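Local coordinates for protein carboxypeptidase D (Drosophila melanogaster, PDB 3MN8) that removes C-terminal arginine or lysine residues from peptides and proteins as a zinc-dependent metallocarboxypeptidase, processing growth factors, peptide hormones and neuropeptides, at residues R87-P92 against S369-Y374; H253-N258 against Q322-S327; L378-Y383 against V402-Q407; Q393-Q398 against L412-A417. One frame throughout, in Å; residues are numbered along the deposited sequence.

Contact 1: residues R87-P92 against S369-Y374; sequences RNLLTP and SKRGEY
Arg371 and Glu373 reach from the transthyretin-like domain to Arg87, Leu89 and Leu90 of the catalytic domain, so that this contact bridges the two domains of the chain. Two turns face each other: a type I turn from Ser369 to Gly372 and a type II turn from Asn88 to Thr91. At the start of the first, Ser369 OG accepts from the backbone N of Arg371, making an ST turn, and is also bonded to Glu373 OE2 (3.0 Å). Arg371, bent at chi3 (-68°), lays its NE beside Leu89 CD1 and gives NH1 to Arg87 O at 2.5 Å, tilted from the plane of that carbonyl. The same NH1 lies over one face of the Arg87 guanidinium, 4.0 Å from Arg87 NH1, with the two planes almost parallel. Glu373 probably offsets these like charges, pairing directly with Arg87 and only at long range, without an N-H pointing at it, with Arg371. Arg87 NH2 meets Glu373 OE2 at 2.7 Å from the syn side, somewhat out of the carboxylate plane, in a nearly straight (175°) salt bridge, while the Ser369 hydroxyl takes the anti lone pair of that oxygen. Arg87 is steadied from its own loop by a bond from NE to Thr91 O at 2.6 Å, which lies in the guanidinium plane. An alanine replacing Glu373 would probably leave the two arginines to face each other without the carboxylate that pairs with Arg87 and lies near Arg371, and strip the amide of Leu90 of its acceptor. Leu90 N meets Glu373 OE1 at 2.7 Å, while Leu90 CD2 packs alongside Glu373 CB at 3.9 Å.

Contact 2: residues H253-N258 against Q322-S327; sequences HTYSDN and QRNKAS
Ser327 OG lies between two backbone carbonyl oxygens of the facing segment, 2.9 Å from Tyr255 O and 3.0 Å from Asn258 O. The CB of the same serine rests squarely on the Tyr255 ring: CB is 3.3 Å from the ring centroid and only 4° off the normal, a CH-pi contact over the centre of the face. With CG anti to the backbone N (chi1 -164°), the tyrosine ring swings across helix 317-333 and brings its hydroxyl to Asn324, where OH donates to OD1 at the edge of the ring. The other end of that amide is held too, since Asn324 ND2 donates to Glu320 O one turn earlier in the same helix, which probably keeps OD1 directed at the phenol. Asn258 packs its CB against Ser327 OG, and the turn of its amide is fixed by a straight, in-plane bond from Asn258 ND2 to Thr254 O (2.8 Å). Helices 245-257 and 317-333 are thus joined by close backbone approach within the catalytic domain. Tyr255 also leans on Leu328 and Leu331, while Asn324 touches Leu110 of helix 106-121 and Ser256 packs on Ile276 of strand 276-278.

Contact 3: residues L378-Y383 against V402-Q407; sequences LTPGLY and VTNDNQ
Val402 overlaps two apolar side chains with one methyl group: its CG2 lies 3.8 Å from Leu378 CD1 and equally far from Tyr383 CD1. The pairing belongs to the transthyretin-like domain, where strand 398-402 runs along the edge of a four-stranded antiparallel sheet beside strand 381-388. Gly381 and Val402 form an antiparallel hydrogen-bonded pair, with Gly381 N to Val402 O at 2.9 Å and Val402 N to Gly381 O at 2.6 Å. Leu378 CD1 also sits over the centre of the Tyr383 ring, so leucine, tyrosine and valine close up as one small apolar cluster. Beyond the strand the chain is held by Asn404. Its CG stands anti to the carbonyl carbon (chi1 -70°), which directs ND2 to Leu378 O at 2.8 Å, with a bend at the hydrogen (152°) and a tilt from the carbonyl plane. The amide works at both ends, for OD1 accepts from Gly338 N. A leucine at Asn404 is likely to leave Leu378 O and Gly338 N both without their side-chain partner, setting the 402-407 loop freer to move. Pro380 fits against this amide, its ring crossing the asparagine side chain at about a right angle, and it also touches Gln250 of helix 245-257 in the catalytic domain. Close to the paired strands, Pro380 CA directs its hydrogen at Val402 O, 3.1 Å away.

Contact 4: residues Q393-Q398 against L412-A417; sequences QTSAPQ and LDFKLA
Gln398 has more surface buried here than any other residue, its extended side chain reaching over to the 412-417 segment between Leu412 and Phe414. Its NE2 donates to Asp413 O at 3.2 Å, coming in almost in line with that carbonyl, while OE1 is turned toward Leu412 CD1. The amide nitrogen also lies 3.4 Å from Phe414 CE2, with the amide and ring planes 49° apart. These are opposing edges of the transthyretin-like beta-sandwich: the loop 393-398 leads into strand 398-402 of one sheet, and strand 410-415 borders the other. The two segments run roughly antiparallel. At the far end Gln393 carries the second hydrogen bond, its backbone N to Ala417 O at 2.9 Å, with its CG beside the same oxygen and its NE2 bonded to Val419 O. Midway, Ser395 turns its CB to Leu416 CD2 and its hydroxyl to the Phe414 ring, OG to CD2 at 3.6 Å. Ser395 OG also accepts from Ala387 N of strand 381-388 and donates to Ala396 O from well above that carbonyl's plane. Phe414 itself packs on Val343 of its own sheet and on Val385 and Ala387 of the facing one. Held by one backbone and one side-chain hydrogen bond at its two ends, and between them by polar side-chain atoms and a serine CB lying against Phe414 and Leu416, the seam joins the sheets without a continuous backbone ladder.

Contact 2 comes from the catalytic domain and lies nested, along the chain, inside the long loop closed by contact 1, which joins that domain to the transthyretin-like one. Contacts 3 and 4 belong wholly to the latter, and their segments alternate in sequence. Contacts 1 and 4 have centres about 17 Å apart and reach the same three-stranded sheet, meeting where Tyr374 OH probably bonds to Leu412 O (2.8 Å). Contact 3 lies about 20 Å, centre to centre, from each of these, on the neighbouring four-stranded sheet. Contacts 2 and 4 are farthest apart, about 38 Å between centres, placing the sandwich's far edge well away from helices 245-257 and 317-333 of the catalytic domain.

Contact 1: residues R87-P92 against S369-Y374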
loop_
_atom_site.group_PDB
_atom_site.type_symbol
_atom_site.label_atom_id
_atom_site.label_comp_id
_atom_site.label_asym_id
_atom_site.label_seq_id
_atom_site.Cartn_x
_atom_site.Cartn_y
_atom_site.Cartn_z
ATOM N N ARG A 87 -6.465 -17.499 1.988
ATOM C CA ARG A 87 -7.120 -16.204 1.907
ATOM C C ARG A 87 -8.567 -16.497 1.556
ATOM O O ARG A 87 -8.842 -17.116 0.533
ATOM C CB ARG A 87 -6.482 -15.332 0.818
ATOM C CG ARG A 87 -6.473 -13.837 1.127
ATOM C CD ARG A 87 -6.119 -13.008 -0.087
ATOM N NE ARG A 87 -7.280 -12.823 -0.949
ATOM C CZ ARG A 87 -7.496 -13.491 -2.073
ATOM N NH1 ARG A 87 -6.628 -14.395 -2.499
ATOM N NH2 ARG A 87 -8.584 -13.246 -2.772
ATOM N N ASN A 88 -9.496 -16.089 2.409
ATOM C CA ASN A 88 -10.904 -16.330 2.116
ATOM C C ASN A 88 -11.308 -15.671 0.806
ATOM O O ASN A 88 -10.932 -14.530 0.519
ATOM C CB ASN A 88 -11.787 -15.834 3.254
ATOM C CG ASN A 88 -11.478 -16.527 4.563
ATOM O OD1 ASN A 88 -11.145 -15.881 5.563
ATOM N ND2 ASN A 88 -11.572 -17.855 4.564
ATOM N N LEU A 89 -12.068 -16.397 0.001
ATOM C CA LEU A 89 -12.505 -15.874 -1.271
ATOM C C LEU A 89 -13.001 -14.442 -1.086
ATOM O O LEU A 89 -13.756 -14.151 -0.165
ATOM C CB LEU A 89 -13.614 -16.753 -1.845
ATOM C CG LEU A 89 -13.867 -16.581 -3.343
ATOM C CD1 LEU A 89 -12.734 -17.230 -4.112
ATOM C CD2 LEU A 89 -15.190 -17.191 -3.740
ATOM N N LEU A 90 -12.548 -13.554 -1.959
ATOM C CA LEU A 90 -13.021 -12.177 -1.995
ATOM C C LEU A 90 -12.582 -11.331 -0.805
ATOM O O LEU A 90 -13.051 -10.207 -0.643
ATOM C CB LEU A 90 -14.539 -12.119 -2.181
ATOM C CG LEU A 90 -14.984 -12.537 -3.586
ATOM C CD1 LEU A 90 -16.499 -12.536 -3.753
ATOM C CD2 LEU A 90 -14.325 -11.624 -4.605
ATOM N N THR A 91 -11.687 -11.864 0.019
ATOM C CA THR A 91 -10.987 -11.021 0.976
ATOM C C THR A 91 -9.846 -10.313 0.269
ATOM O O THR A 91 -9.023 -10.972 -0.378
ATOM C CB THR A 91 -10.399 -11.800 2.166
ATOM O OG1 THR A 91 -11.462 -12.351 2.958
ATOM C CG2 THR A 91 -9.576 -10.862 3.030
ATOM N N PRO A 92 -9.804 -8.968 0.387
ATOM C CA PRO A 92 -8.796 -8.097 -0.229
ATOM C C PRO A 92 -7.425 -8.235 0.416
ATOM O O PRO A 92 -7.287 -8.012 1.624
ATOM C CB PRO A 92 -9.330 -6.683 0.036
ATOM C CG PRO A 92 -10.750 -6.860 0.496
ATOM C CD PRO A 92 -10.822 -8.200 1.125
ATOM N N SER A 369 -8.044 -12.887 -10.394
ATOM C CA SER A 369 -7.102 -13.797 -9.764
ATOM C C SER A 369 -7.289 -15.221 -10.302
ATOM O O SER A 369 -8.180 -15.486 -11.114
ATOM C CB SER A 369 -7.323 -13.789 -8.254
ATOM O OG SER A 369 -8.479 -14.544 -7.919
ATOM N N LYS A 370 -6.443 -16.140 -9.847
ATOM C CA LYS A 370 -6.564 -17.541 -10.239
ATOM C C LYS A 370 -7.941 -18.095 -9.912
ATOM O O LYS A 370 -8.405 -19.020 -10.564
ATOM C CB LYS A 370 -5.467 -18.386 -9.576
ATOM C CG LYS A 370 -4.070 -18.086 -10.120
ATOM C CD LYS A 370 -2.946 -18.556 -9.198
ATOM C CE LYS A 370 -1.586 -18.119 -9.764
ATOM N NZ LYS A 370 -0.427 -18.803 -9.118
ATOM N N ARG A 371 -8.591 -17.513 -8.912
ATOM C CA ARG A 371 -9.926 -17.935 -8.519
ATOM C C ARG A 371 -10.981 -17.024 -9.146
ATOM O O ARG A 371 -12.141 -17.043 -8.772
ATOM C CB ARG A 371 -10.050 -18.008 -6.980
ATOM C CG ARG A 371 -8.816 -18.657 -6.309
ATOM C CD ARG A 371 -9.081 -19.379 -4.992
ATOM N NE ARG A 371 -9.454 -18.494 -3.905
ATOM C CZ ARG A 371 -8.732 -18.198 -2.831
ATOM N NH1 ARG A 371 -9.253 -17.359 -1.963
ATOM N NH2 ARG A 371 -7.522 -18.703 -2.610
ATOM N N GLY A 372 -10.566 -16.230 -10.117
ATOM C CA GLY A 372 -11.493 -15.404 -10.868
ATOM C C GLY A 372 -12.060 -14.255 -10.067
ATOM O O GLY A 372 -13.109 -13.710 -10.391
ATOM N N GLU A 373 -11.356 -13.878 -9.016
ATOM C CA GLU A 373 -11.793 -12.776 -8.184
ATOM C C GLU A 373 -11.294 -11.443 -8.712
ATOM O O GLU A 373 -10.227 -11.364 -9.325
ATOM C CB GLU A 373 -11.288 -12.941 -6.750
ATOM C CG GLU A 373 -10.917 -14.341 -6.348
ATOM C CD GLU A 373 -10.212 -14.366 -5.001
ATOM O OE1 GLU A 373 -10.878 -14.042 -3.992
ATOM O OE2 GLU A 373 -8.998 -14.699 -4.955
ATOM N N TYR A 374 -12.068 -10.395 -8.451
ATOM C CA TYR A 374 -11.638 -9.034 -8.734
ATOM C C TYR A 374 -12.260 -8.110 -7.693
ATOM O O TYR A 374 -13.344 -8.375 -7.165
ATOM C CB TYR A 374 -12.072 -8.595 -10.128
ATOM C CG TYR A 374 -13.533 -8.222 -10.185
ATOM C CD1 TYR A 374 -14.507 -9.173 -10.507
ATOM C CD2 TYR A 374 -13.947 -6.924 -9.886
ATOM C CE1 TYR A 374 -15.860 -8.830 -10.529
ATOM C CE2 TYR A 374 -15.289 -6.577 -9.908
ATOM C CZ TYR A 374 -16.237 -7.532 -10.230
ATOM O OH TYR A 374 -17.559 -7.177 -10.255
#

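Contact 2: residues H253-N258 against Q322-S327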
loop_
_atom_site.group_PDB
_atom_site.type_symbol
_atom_site.label_atom_id
_atom_site.label_comp_id
_atom_site.label_asym_id
_atom_site.label_seq_id
_atom_site.Cartn_x
_atom_site.Cartn_y
_atom_site.Cartn_z
ATOM N N HIS A 253 -7.186 11.608 0.462
ATOM C CA HIS A 253 -7.953 12.453 1.374
ATOM C C HIS A 253 -8.331 11.691 2.620
ATOM O O HIS A 253 -8.351 12.260 3.712
ATOM C CB HIS A 253 -9.207 13.007 0.711
ATOM C CG HIS A 253 -9.022 14.372 0.116
ATOM N ND1 HIS A 253 -9.276 14.651 -1.212
ATOM C CD2 HIS A 253 -8.604 15.537 0.669
ATOM C CE1 HIS A 253 -9.021 15.925 -1.453
ATOM N NE2 HIS A 253 -8.614 16.485 -0.326
ATOM N N THR A 254 -8.622 10.403 2.456
ATOM C CA THR A 254 -8.910 9.547 3.603
ATOM C C THR A 254 -7.802 9.629 4.650
ATOM O O THR A 254 -8.069 9.727 5.843
ATOM C CB THR A 254 -9.051 8.079 3.203
ATOM O OG1 THR A 254 -10.071 7.947 2.208
ATOM C CG2 THR A 254 -9.416 7.255 4.415
ATOM N N TYR A 255 -6.551 9.575 4.199
ATOM C CA TYR A 255 -5.420 9.623 5.119
ATOM C C TYR A 255 -5.210 11.036 5.673
ATOM O O TYR A 255 -5.088 11.238 6.884
ATOM C CB TYR A 255 -4.142 9.120 4.433
ATOM C CG TYR A 255 -3.047 8.771 5.414
ATOM C CD1 TYR A 255 -2.278 9.773 6.014
ATOM C CD2 TYR A 255 -2.788 7.441 5.755
ATOM C CE1 TYR A 255 -1.271 9.462 6.926
ATOM C CE2 TYR A 255 -1.787 7.114 6.666
ATOM C CZ TYR A 255 -1.031 8.132 7.250
ATOM O OH TYR A 255 -0.037 7.824 8.153
ATOM N N SER A 256 -5.172 12.015 4.781
ATOM C CA SER A 256 -4.883 13.371 5.207
ATOM C C SER A 256 -6.013 13.907 6.087
ATOM O O SER A 256 -5.763 14.473 7.153
ATOM C CB SER A 256 -4.654 14.271 3.992
ATOM O OG SER A 256 -4.229 15.565 4.386
ATOM N N ASP A 257 -7.252 13.730 5.635
ATOM C CA ASP A 257 -8.414 14.230 6.373
ATOM C C ASP A 257 -8.356 13.750 7.826
ATOM O O ASP A 257 -8.714 14.484 8.745
ATOM C CB ASP A 257 -9.736 13.793 5.710
ATOM C CG ASP A 257 -10.061 14.584 4.438
ATOM O OD1 ASP A 257 -9.214 15.387 4.007
ATOM O OD2 ASP A 257 -11.165 14.406 3.863
ATOM N N ASN A 258 -7.894 12.518 8.021
ATOM C CA ASN A 258 -7.799 11.923 9.352
ATOM C C ASN A 258 -6.493 12.214 10.093
ATOM O O ASN A 258 -6.248 11.665 11.166
ATOM C CB ASN A 258 -8.026 10.415 9.271
ATOM C CG ASN A 258 -9.495 10.063 9.152
ATOM O OD1 ASN A 258 -10.232 10.077 10.143
ATOM N ND2 ASN A 258 -9.936 9.754 7.934
ATOM N N GLN A 322 -0.227 8.397 17.522
ATOM C CA GLN A 322 -1.577 8.889 17.776
ATOM C C GLN A 322 -2.169 9.655 16.594
ATOM O O GLN A 322 -3.381 9.616 16.371
ATOM C CB GLN A 322 -1.624 9.750 19.033
ATOM C CG GLN A 322 -2.640 9.266 20.042
ATOM C CD GLN A 322 -2.250 7.937 20.658
ATOM O OE1 GLN A 322 -3.084 7.041 20.815
ATOM N NE2 GLN A 322 -0.973 7.800 21.006
ATOM N N ARG A 323 -1.316 10.343 15.839
ATOM C CA ARG A 323 -1.767 11.076 14.650
ATOM C C ARG A 323 -2.134 10.157 13.484
ATOM O O ARG A 323 -3.197 10.297 12.868
ATOM C CB ARG A 323 -0.685 12.056 14.199
ATOM C CG ARG A 323 -0.182 12.922 15.327
ATOM C CD ARG A 323 1.022 13.733 14.907
ATOM N NE ARG A 323 1.278 14.849 15.814
ATOM C CZ ARG A 323 2.379 15.586 15.768
ATOM N NH1 ARG A 323 3.312 15.310 14.862
ATOM N NH2 ARG A 323 2.551 16.590 16.622
ATOM N N ASN A 324 -1.247 9.217 13.182
ATOM C CA ASN A 324 -1.409 8.390 12.005
ATOM C C ASN A 324 -2.346 7.223 12.249
ATOM O O ASN A 324 -2.843 6.605 11.304
ATOM C CB ASN A 324 -0.052 7.888 11.534
ATOM C CG ASN A 324 0.852 9.011 11.066
ATOM O OD1 ASN A 324 0.952 9.274 9.867
ATOM N ND2 ASN A 324 1.515 9.684 12.011
ATOM N N LYS A 325 -2.589 6.930 13.521
ATOM C CA LYS A 325 -3.440 5.806 13.923
ATOM C C LYS A 325 -4.742 5.695 13.116
ATOM O O LYS A 325 -4.990 4.673 12.479
ATOM C CB LYS A 325 -3.758 5.918 15.416
ATOM C CG LYS A 325 -4.343 4.678 16.067
ATOM C CD LYS A 325 -4.735 5.048 17.475
ATOM C CE LYS A 325 -5.246 3.871 18.255
ATOM N NZ LYS A 325 -5.482 4.284 19.664
ATOM N N ALA A 326 -5.558 6.750 13.163
ATOM C CA ALA A 326 -6.842 6.804 12.463
ATOM C C ALA A 326 -6.706 6.769 10.932
ATOM O O ALA A 326 -7.486 6.097 10.237
ATOM C CB ALA A 326 -7.618 8.041 12.891
ATOM N N SER A 327 -5.722 7.498 10.412
ATOM C CA SER A 327 -5.468 7.546 8.970
ATOM C C SER A 327 -5.012 6.198 8.391
ATOM O O SER A 327 -5.269 5.895 7.234
ATOM C CB SER A 327 -4.426 8.626 8.666
ATOM O OG SER A 327 -4.708 9.825 9.384
#

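Contact 3: residues L378-Y383 against V402-Q407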
loop_
_atom_site.group_PDB
_atom_site.type_symbol
_atom_site.label_atom_id
_atom_site.label_comp_id
_atom_site.label_asym_id
_atom_site.label_seq_id
_atom_site.Cartn_x
_atom_site.Cartn_y
_atom_site.Cartn_z
ATOM N N LEU A 378 -14.143 1.885 -6.096
ATOM C CA LEU A 378 -14.923 2.914 -6.762
ATOM C C LEU A 378 -15.362 4.033 -5.822
ATOM O O LEU A 378 -15.651 3.827 -4.656
ATOM C CB LEU A 378 -16.133 2.295 -7.486
ATOM C CG LEU A 378 -15.894 1.443 -8.747
ATOM C CD1 LEU A 378 -17.153 0.723 -9.176
ATOM C CD2 LEU A 378 -15.375 2.282 -9.903
ATOM N N THR A 379 -15.372 5.233 -6.362
ATOM C CA THR A 379 -16.011 6.364 -5.741
ATOM C C THR A 379 -17.503 6.097 -5.785
ATOM O O THR A 379 -17.967 5.362 -6.657
ATOM C CB THR A 379 -15.689 7.607 -6.569
ATOM O OG1 THR A 379 -14.315 7.950 -6.355
ATOM C CG2 THR A 379 -16.584 8.793 -6.196
ATOM N N PRO A 380 -18.261 6.667 -4.834
ATOM C CA PRO A 380 -19.726 6.606 -4.943
ATOM C C PRO A 380 -20.251 7.096 -6.311
ATOM O O PRO A 380 -19.662 7.994 -6.935
ATOM C CB PRO A 380 -20.193 7.522 -3.811
ATOM C CG PRO A 380 -19.103 7.389 -2.775
ATOM C CD PRO A 380 -17.818 7.257 -3.558
ATOM N N GLY A 381 -21.349 6.495 -6.764
ATOM C CA GLY A 381 -21.898 6.784 -8.075
ATOM C C GLY A 381 -22.486 5.539 -8.708
ATOM O O GLY A 381 -22.599 4.504 -8.051
ATOM N N LEU A 382 -22.880 5.625 -9.977
ATOM C CA LEU A 382 -23.427 4.452 -10.635
ATOM C C LEU A 382 -22.653 4.136 -11.895
ATOM O O LEU A 382 -22.284 5.037 -12.645
ATOM C CB LEU A 382 -24.928 4.600 -10.904
ATOM C CG LEU A 382 -25.454 5.524 -12.000
ATOM C CD1 LEU A 382 -25.138 4.995 -13.400
ATOM C CD2 LEU A 382 -26.954 5.679 -11.831
ATOM N N TYR A 383 -22.411 2.846 -12.118
ATOM C CA TYR A 383 -21.539 2.408 -13.198
ATOM C C TYR A 383 -22.079 1.240 -14.032
ATOM O O TYR A 383 -22.912 0.462 -13.590
ATOM C CB TYR A 383 -20.191 2.018 -12.627
ATOM C CG TYR A 383 -19.591 3.025 -11.680
ATOM C CD1 TYR A 383 -20.069 3.162 -10.378
ATOM C CD2 TYR A 383 -18.515 3.821 -12.075
ATOM C CE1 TYR A 383 -19.505 4.082 -9.495
ATOM C CE2 TYR A 383 -17.941 4.740 -11.205
ATOM C CZ TYR A 383 -18.436 4.869 -9.916
ATOM O OH TYR A 383 -17.856 5.784 -9.059
ATOM N N VAL A 402 -23.053 2.305 -6.786
ATOM C CA VAL A 402 -22.056 2.200 -5.727
ATOM C C VAL A 402 -22.235 3.257 -4.648
ATOM O O VAL A 402 -21.889 4.432 -4.838
ATOM C CB VAL A 402 -20.623 2.292 -6.245
ATOM C CG1 VAL A 402 -19.657 2.333 -5.070
ATOM C CG2 VAL A 402 -20.331 1.127 -7.153
ATOM N N THR A 403 -22.808 2.820 -3.529
ATOM C CA THR A 403 -22.791 3.571 -2.286
ATOM C C THR A 403 -21.717 2.927 -1.441
ATOM O O THR A 403 -21.664 1.701 -1.325
ATOM C CB THR A 403 -24.142 3.507 -1.532
ATOM O OG1 THR A 403 -23.979 4.056 -0.220
ATOM C CG2 THR A 403 -24.639 2.072 -1.403
ATOM N N ASN A 404 -20.828 3.740 -0.885
ATOM C CA ASN A 404 -19.772 3.184 -0.053
ATOM C C ASN A 404 -20.132 3.373 1.406
ATOM O O ASN A 404 -19.375 3.965 2.185
ATOM C CB ASN A 404 -18.407 3.793 -0.392
ATOM C CG ASN A 404 -17.895 3.340 -1.748
ATOM O OD1 ASN A 404 -18.013 2.165 -2.108
ATOM N ND2 ASN A 404 -17.340 4.273 -2.515
ATOM N N ASP A 405 -21.308 2.856 1.752
ATOM C CA ASP A 405 -21.866 2.968 3.095
ATOM C C ASP A 405 -21.650 1.679 3.887
ATOM O O ASP A 405 -21.287 1.722 5.074
ATOM C CB ASP A 405 -23.364 3.307 3.019
ATOM C CG ASP A 405 -23.937 3.772 4.356
ATOM O OD1 ASP A 405 -23.388 3.412 5.423
ATOM O OD2 ASP A 405 -24.951 4.501 4.340
ATOM N N ASN A 406 -21.867 0.537 3.233
ATOM C CA ASN A 406 -21.723 -0.741 3.919
ATOM C C ASN A 406 -20.289 -1.220 4.028
ATOM O O ASN A 406 -19.394 -0.744 3.322
ATOM C CB ASN A 406 -22.574 -1.851 3.304
ATOM C CG ASN A 406 -22.377 -3.182 4.017
ATOM O OD1 ASN A 406 -22.710 -3.324 5.196
ATOM N ND2 ASN A 406 -21.800 -4.153 3.315
ATOM N N GLN A 407 -20.104 -2.190 4.917
ATOM C CA GLN A 407 -18.787 -2.616 5.340
ATOM C C GLN A 407 -17.965 -3.259 4.234
ATOM O O GLN A 407 -16.741 -3.154 4.235
ATOM C CB GLN A 407 -18.899 -3.555 6.541
ATOM C CG GLN A 407 -18.945 -2.833 7.876
ATOM C CD GLN A 407 -19.070 -3.787 9.052
ATOM O OE1 GLN A 407 -19.629 -4.879 8.926
ATOM N NE2 GLN A 407 -18.553 -3.376 10.209
#

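Contact 4: residues Q393-Q398 against L412-A417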
loop_
_atom_site.group_PDB
_atom_site.type_symbol
_atom_site.label_atom_id
_atom_site.label_comp_id
_atom_site.label_asym_id
_atom_site.label_seq_id
_atom_site.Cartn_x
_atom_site.Cartn_y
_atom_site.Cartn_z
ATOM N N GLN A 393 -16.931 -14.882 -24.964
ATOM C CA GLN A 393 -17.769 -13.783 -25.422
ATOM C C GLN A 393 -17.878 -12.771 -24.287
ATOM O O GLN A 393 -18.181 -13.124 -23.144
ATOM C CB GLN A 393 -19.150 -14.281 -25.860
ATOM C CG GLN A 393 -19.087 -15.416 -26.871
ATOM C CD GLN A 393 -20.455 -15.868 -27.370
ATOM O OE1 GLN A 393 -21.487 -15.611 -26.739
ATOM N NE2 GLN A 393 -20.466 -16.556 -28.513
ATOM N N THR A 394 -17.595 -11.516 -24.611
ATOM C CA THR A 394 -17.607 -10.453 -23.624
ATOM C C THR A 394 -18.996 -10.330 -23.034
ATOM O O THR A 394 -19.965 -10.172 -23.767
ATOM C CB THR A 394 -17.214 -9.111 -24.251
ATOM O OG1 THR A 394 -15.933 -9.233 -24.874
ATOM C CG2 THR A 394 -17.153 -8.033 -23.186
ATOM N N SER A 395 -19.089 -10.408 -21.710
ATOM C CA SER A 395 -20.381 -10.359 -21.037
ATOM C C SER A 395 -21.189 -9.129 -21.400
ATOM O O SER A 395 -20.641 -8.092 -21.799
ATOM C CB SER A 395 -20.199 -10.346 -19.526
ATOM O OG SER A 395 -19.751 -9.069 -19.103
ATOM N N ALA A 396 -22.504 -9.249 -21.239
ATOM C CA ALA A 396 -23.377 -8.092 -21.294
ATOM C C ALA A 396 -23.051 -7.223 -20.080
ATOM O O ALA A 396 -22.566 -7.722 -19.061
ATOM C CB ALA A 396 -24.836 -8.524 -21.274
ATOM N N PRO A 397 -23.323 -5.917 -20.181
ATOM C CA PRO A 397 -22.972 -4.982 -19.111
ATOM C C PRO A 397 -23.969 -5.039 -17.963
ATOM O O PRO A 397 -25.146 -5.339 -18.168
ATOM C CB PRO A 397 -23.056 -3.606 -19.798
ATOM C CG PRO A 397 -23.364 -3.884 -21.275
ATOM C CD PRO A 397 -23.976 -5.240 -21.316
ATOM N N GLN A 398 -23.490 -4.751 -16.761
ATOM C CA GLN A 398 -24.366 -4.633 -15.609
ATOM C C GLN A 398 -24.220 -3.231 -15.012
ATOM O O GLN A 398 -23.121 -2.667 -14.939
ATOM C CB GLN A 398 -24.092 -5.741 -14.568
ATOM C CG GLN A 398 -24.429 -7.176 -15.057
ATOM C CD GLN A 398 -23.987 -8.301 -14.104
ATOM O OE1 GLN A 398 -24.250 -8.262 -12.905
ATOM N NE2 GLN A 398 -23.327 -9.315 -14.652
ATOM N N LEU A 412 -20.786 -8.630 -7.285
ATOM C CA LEU A 412 -21.238 -8.521 -8.660
ATOM C C LEU A 412 -20.419 -9.497 -9.480
ATOM O O LEU A 412 -19.220 -9.313 -9.656
ATOM C CB LEU A 412 -21.040 -7.091 -9.178
ATOM C CG LEU A 412 -21.573 -6.760 -10.577
ATOM C CD1 LEU A 412 -23.085 -6.731 -10.578
ATOM C CD2 LEU A 412 -21.028 -5.433 -11.074
ATOM N N ASP A 413 -21.068 -10.550 -9.966
ATOM C CA ASP A 413 -20.367 -11.637 -10.644
ATOM C C ASP A 413 -20.646 -11.644 -12.130
ATOM O O ASP A 413 -21.517 -10.934 -12.617
ATOM C CB ASP A 413 -20.781 -12.999 -10.072
ATOM C CG ASP A 413 -20.383 -13.179 -8.622
ATOM O OD1 ASP A 413 -19.645 -12.331 -8.073
ATOM O OD2 ASP A 413 -20.811 -14.191 -8.035
ATOM N N PHE A 414 -19.905 -12.484 -12.835
ATOM C CA PHE A 414 -20.068 -12.637 -14.262
ATOM C C PHE A 414 -19.914 -14.091 -14.679
ATOM O O PHE A 414 -18.977 -14.775 -14.251
ATOM C CB PHE A 414 -19.045 -11.777 -14.998
ATOM C CG PHE A 414 -19.198 -10.311 -14.732
ATOM C CD1 PHE A 414 -18.528 -9.718 -13.672
ATOM C CD2 PHE A 414 -20.022 -9.524 -15.532
ATOM C CE1 PHE A 414 -18.664 -8.361 -13.418
ATOM C CE2 PHE A 414 -20.171 -8.167 -15.286
ATOM C CZ PHE A 414 -19.488 -7.582 -14.227
ATOM N N LYS A 415 -20.854 -14.562 -15.495
ATOM C CA LYS A 415 -20.667 -15.790 -16.253
ATOM C C LYS A 415 -20.420 -15.449 -17.724
ATOM O O LYS A 415 -21.146 -14.653 -18.327
ATOM C CB LYS A 415 -21.856 -16.740 -16.099
ATOM C CG LYS A 415 -21.997 -17.298 -14.703
ATOM C CD LYS A 415 -22.846 -18.560 -14.689
ATOM C CE LYS A 415 -22.685 -19.327 -13.375
ATOM N NZ LYS A 415 -23.338 -20.672 -13.434
ATOM N N LEU A 416 -19.370 -16.045 -18.281
ATOM C CA LEU A 416 -18.991 -15.825 -19.669
ATOM C C LEU A 416 -19.071 -17.128 -20.425
ATOM O O LEU A 416 -18.644 -18.169 -19.915
ATOM C CB LEU A 416 -17.555 -15.310 -19.760
ATOM C CG LEU A 416 -17.173 -14.092 -18.926
ATOM C CD1 LEU A 416 -15.729 -13.665 -19.206
ATOM C CD2 LEU A 416 -18.137 -12.968 -19.217
ATOM N N ALA A 417 -19.610 -17.069 -21.641
ATOM C CA ALA A 417 -19.699 -18.250 -22.489
ATOM C C ALA A 417 -18.473 -18.302 -23.382
ATOM O O ALA A 417 -17.937 -17.266 -23.751
ATOM C CB ALA A 417 -20.965 -18.219 -23.313
#